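Local coordinates for protein alpha-glucosidase ([Eubacterium] rectale, PDB 6PNR) that probably hydrolyses alpha-glycosides of the sulfonated sugar sulfoquinovose, as a retaining-type family 31 glycoside hydrolase acting on sulfolipid-derived substrates, at residues G245-N250 with T522-R527. Numbering follows the deposited sequence.
With 9VH ([(3~{S},4~{R},5~{R})-4,5-bis(oxidanyl)piperidin-3-yl]methanesulfonic acid), chain C; SO4 (sulfate ion), chain E.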
ATOM      1  N   GLY A 245     -32.933 -18.519  -1.356  1.00 23.12           N
ATOM      2  CA  GLY A 245     -32.038 -18.687  -0.231  1.00 24.35           C
ATOM      3  C   GLY A 245     -32.702 -18.159   1.021  1.00 25.46           C
ATOM      4  O   GLY A 245     -32.849 -16.945   1.177  1.00 26.01           O
ATOM      5  N   VAL A 246     -33.144 -19.059   1.894  1.00 27.26           N
ATOM      6  CA  VAL A 246     -33.845 -18.708   3.123  1.00 26.50           C
ATOM      7  C   VAL A 246     -33.218 -19.507   4.258  1.00 28.00           C
ATOM      8  O   VAL A 246     -32.447 -20.441   4.039  1.00 27.91           O
ATOM      9  CB  VAL A 246     -35.365 -18.978   3.045  1.00 26.48           C
ATOM     10  CG1 VAL A 246     -35.988 -18.212   1.888  1.00 22.06           C
ATOM     11  CG2 VAL A 246     -35.637 -20.485   2.922  1.00 22.55           C
ATOM     12  N   GLN A 247     -33.557 -19.123   5.485  1.00 24.87           N
ATOM     13  CA  GLN A 247     -32.953 -19.718   6.667  1.00 24.32           C
ATOM     14  C   GLN A 247     -33.948 -19.649   7.807  1.00 24.11           C
ATOM     15  O   GLN A 247     -34.989 -18.995   7.710  1.00 27.93           O
ATOM     16  CB  GLN A 247     -31.667 -18.996   7.099  1.00 27.06           C
ATOM     17  CG  GLN A 247     -30.491 -19.062   6.131  1.00 25.48           C
ATOM     18  CD  GLN A 247     -29.315 -18.230   6.622  1.00 26.59           C
ATOM     19  OE1 GLN A 247     -28.247 -18.764   6.908  1.00 29.56           O
ATOM     20  NE2 GLN A 247     -29.515 -16.923   6.742  1.00 28.26           N
ATOM     21  N   GLY A 248     -33.610 -20.342   8.890  1.00 25.00           N
ATOM     22  CA  GLY A 248     -34.307 -20.197  10.158  1.00 30.41           C
ATOM     23  C   GLY A 248     -34.935 -21.453  10.709  1.00 30.67           C
ATOM     24  O   GLY A 248     -35.591 -21.379  11.759  1.00 26.72           O
ATOM     25  N   GLY A 249     -34.791 -22.609  10.070  1.00 27.35           N
ATOM     26  CA  GLY A 249     -35.435 -23.823  10.544  1.00 29.19           C
ATOM     27  C   GLY A 249     -36.713 -24.129   9.781  1.00 26.73           C
ATOM     28  O   GLY A 249     -37.192 -23.347   8.953  1.00 27.99           O
ATOM     29  N   ASN A 250     -37.295 -25.291  10.112  1.00 29.29           N
ATOM     30  CA  ASN A 250     -38.447 -25.808   9.375  1.00 28.57           C
ATOM     31  C   ASN A 250     -39.533 -24.758   9.180  1.00 29.21           C
ATOM     32  O   ASN A 250     -39.951 -24.474   8.051  1.00 28.09           O
ATOM     33  CB  ASN A 250     -39.046 -27.023  10.088  1.00 35.80           C
ATOM     34  CG  ASN A 250     -38.379 -28.317   9.702  1.00 41.00           C
ATOM     35  OD1 ASN A 250     -37.659 -28.398   8.706  1.00 40.92           O
ATOM     36  ND2 ASN A 250     -38.622 -29.354  10.491  1.00 43.66           N
ATOM     37  N   THR A 522     -31.182 -16.495  -4.831  1.00 21.30           N
ATOM     38  CA  THR A 522     -31.134 -15.380  -3.893  1.00 20.32           C
ATOM     39  C   THR A 522     -30.285 -15.770  -2.683  1.00 28.02           C
ATOM     40  O   THR A 522     -29.835 -16.909  -2.535  1.00 25.81           O
ATOM     41  CB  THR A 522     -32.546 -14.946  -3.447  1.00 24.65           C
ATOM     42  OG1 THR A 522     -33.129 -15.957  -2.612  1.00 23.38           O
ATOM     43  CG2 THR A 522     -33.456 -14.673  -4.640  1.00 23.80           C
ATOM     44  N   HIS A 523     -30.063 -14.808  -1.791  1.00 25.65           N
ATOM     45  CA  HIS A 523     -29.231 -15.059  -0.620  1.00 24.54           C
ATOM     46  C   HIS A 523     -29.629 -14.051   0.443  1.00 25.53           C
ATOM     47  O   HIS A 523     -29.743 -12.861   0.141  1.00 23.81           O
ATOM     48  CB  HIS A 523     -27.739 -14.921  -0.985  1.00 26.58           C
ATOM     49  CG  HIS A 523     -26.790 -15.526   0.005  1.00 27.51           C
ATOM     50  ND1 HIS A 523     -27.051 -15.586   1.358  1.00 27.26           N
ATOM     51  CD2 HIS A 523     -25.556 -16.069  -0.165  1.00 22.69           C
ATOM     52  CE1 HIS A 523     -26.031 -16.157   1.977  1.00 24.66           C
ATOM     53  NE2 HIS A 523     -25.109 -16.459   1.077  1.00 23.24           N
ATOM     54  N   GLU A 524     -29.852 -14.516   1.673  1.00 22.11           N
ATOM     55  CA  GLU A 524     -30.186 -13.560   2.728  1.00 26.97           C
ATOM     56  C   GLU A 524     -28.999 -12.664   3.094  1.00 25.52           C
ATOM     57  O   GLU A 524     -29.208 -11.570   3.636  1.00 27.16           O
ATOM     58  CB  GLU A 524     -30.724 -14.298   3.970  1.00 23.31           C
ATOM     59  CG  GLU A 524     -32.148 -14.828   3.775  1.00 23.30           C
ATOM     60  CD  GLU A 524     -32.752 -15.458   5.023  1.00 27.78           C
ATOM     61  OE1 GLU A 524     -32.017 -15.660   6.005  1.00 27.81           O
ATOM     62  OE2 GLU A 524     -33.978 -15.746   5.016  1.00 27.33           O
ATOM     63  N   GLY A 525     -27.763 -13.077   2.777  1.00 22.96           N
ATOM     64  CA  GLY A 525     -26.603 -12.293   3.155  1.00 24.09           C
ATOM     65  C   GLY A 525     -26.183 -12.549   4.595  1.00 25.65           C
ATOM     66  O   GLY A 525     -26.770 -13.354   5.312  1.00 23.95           O
ATOM     67  N   ASN A 526     -25.122 -11.847   5.021  1.00 23.35           N
ATOM     68  CA  ASN A 526     -24.546 -12.095   6.344  1.00 28.17           C
ATOM     69  C   ASN A 526     -25.334 -11.456   7.479  1.00 24.77           C
ATOM     70  O   ASN A 526     -25.123 -11.824   8.640  1.00 27.51           O
ATOM     71  CB  ASN A 526     -23.099 -11.591   6.413  1.00 23.36           C
ATOM     72  CG  ASN A 526     -22.994 -10.084   6.229  1.00 28.26           C
ATOM     73  OD1 ASN A 526     -23.568  -9.529   5.296  1.00 24.20           O
ATOM     74  ND2 ASN A 526     -22.277  -9.410   7.142  1.00 25.14           N
ATOM     75  N   ARG A 527     -26.227 -10.509   7.189  1.00 25.27           N
ATOM     76  CA  ARG A 527     -26.984  -9.801   8.229  1.00 23.17           C
ATOM     77  C   ARG A 527     -28.430  -9.670   7.774  1.00 27.71           C
ATOM     78  O   ARG A 527     -28.917  -8.572   7.477  1.00 26.08           O
ATOM     79  CB  ARG A 527     -26.340  -8.446   8.530  1.00 26.43           C
ATOM     80  CG  ARG A 527     -24.979  -8.606   9.187  1.00 26.47           C
ATOM     81  CD  ARG A 527     -24.297  -7.278   9.446  1.00 26.58           C
ATOM     82  NE  ARG A 527     -23.077  -7.471  10.218  1.00 23.83           N
ATOM     83  CZ  ARG A 527     -22.271  -6.488  10.602  1.00 26.62           C
ATOM     84  NH1 ARG A 527     -22.557  -5.230  10.277  1.00 29.21           N
ATOM     85  NH2 ARG A 527     -21.186  -6.767  11.318  1.00 26.59           N
TER
HETATM   86  O1  9VH C 701     -21.222 -17.502   7.131  1.00 27.86           O
HETATM   87  S1  9VH C 701     -20.666 -18.758   6.659  1.00 26.85           S
HETATM   88  O2  9VH C 701     -19.243 -18.631   6.462  1.00 27.71           O
HETATM   89  O3  9VH C 701     -21.061 -19.857   7.506  1.00 25.35           O
HETATM   90  C1  9VH C 701     -21.419 -19.016   5.077  1.00 24.09           C
HETATM   91  C2  9VH C 701     -21.036 -17.980   4.012  1.00 25.00           C
HETATM   92  C3  9VH C 701     -19.615 -18.276   3.556  1.00 30.34           C
HETATM   93  N1  9VH C 701     -19.144 -17.605   2.344  1.00 27.13           N
HETATM   94  C4  9VH C 701     -20.081 -17.747   1.230  1.00 22.44           C
HETATM   95  C5  9VH C 701     -21.456 -17.242   1.637  1.00 25.66           C
HETATM   96  O4  9VH C 701     -22.332 -17.392   0.522  1.00 26.17           O
HETATM   97  C6  9VH C 701     -21.984 -18.049   2.816  1.00 24.40           C
HETATM   98  O5  9VH C 701     -23.279 -17.590   3.194  1.00 25.73           O
HETATM   99  S   SO4 E 703     -20.798  -2.232  11.512  1.00 51.32           S
HETATM  100  O1  SO4 E 703     -20.361  -3.160  10.469  1.00 39.14           O
HETATM  101  O2  SO4 E 703     -19.682  -2.023  12.433  1.00 50.46           O
HETATM  102  O3  SO4 E 703     -21.195  -0.972  10.880  1.00 44.90           O
HETATM  103  O4  SO4 E 703     -21.951  -2.766  12.230  1.00 52.18           O
HETATM  104  O   HOH W   1     -33.622 -14.718  -0.173  1.00 29.82           O
HETATM  105  O   HOH W   2     -26.885 -15.335   7.214  1.00 30.26           O
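Gly245 and His523 bring their CA atoms to 4.6 Å of each other where the ends of strands 242-245 and 521-522, the first and last strands of the family 31 TIM barrel, run out into loops and so close the barrel. Thr522 makes the first link: its OG1 takes the backbone N-H of Gly245 in an almost straight bond (N to OG1 2.9 Å, 174°). A water bonded to both Gly245 O and Thr522 OG1 adds a second bridge. Gly245 lies so near the opposite backbone that a CB would run into Thr522 O.

Further along, Glu524 reaches across to Gln247. Its CG, anti to its own carbonyl carbon, passes Gly245 O at 3.4 Å, and the extended chain lays the carboxylate beside the backbone from Val246 to Gln247. Gln247 NE2 donates to Glu524 OE1 at 2.9 Å; the bond lies in the amide plane but meets the anti side of the carboxylate, 30° out of its plane, the two flat groups being turned 74° apart. A water that also binds Gly525 O accepts from the same NE2. Glu524 OE2 is held by Arg252, in a salt bridge, and by Tyr535. With an alanine in place of Glu524, Arg252 is likely to lose this buried counter-charge and Gln247 NE2 its carboxylate acceptor, leaving the amide held less firmly, by Gln273 and the water.

That amide matters to the inhibitor pocket as a second-shell group: Gln247 OE1 bonds Gln273 NE2, while Gln273 OE1 holds the aza-sugar. His523 belongs to the pocket itself, its side chain starting away from Gly245-Asn250. With CG anti to the backbone N, the ring presents its edge to the inhibitor, and NE2 is hydrogen-bonded to hydroxyls O4 and O5 of the aza-sugar, each at 3.0 Å.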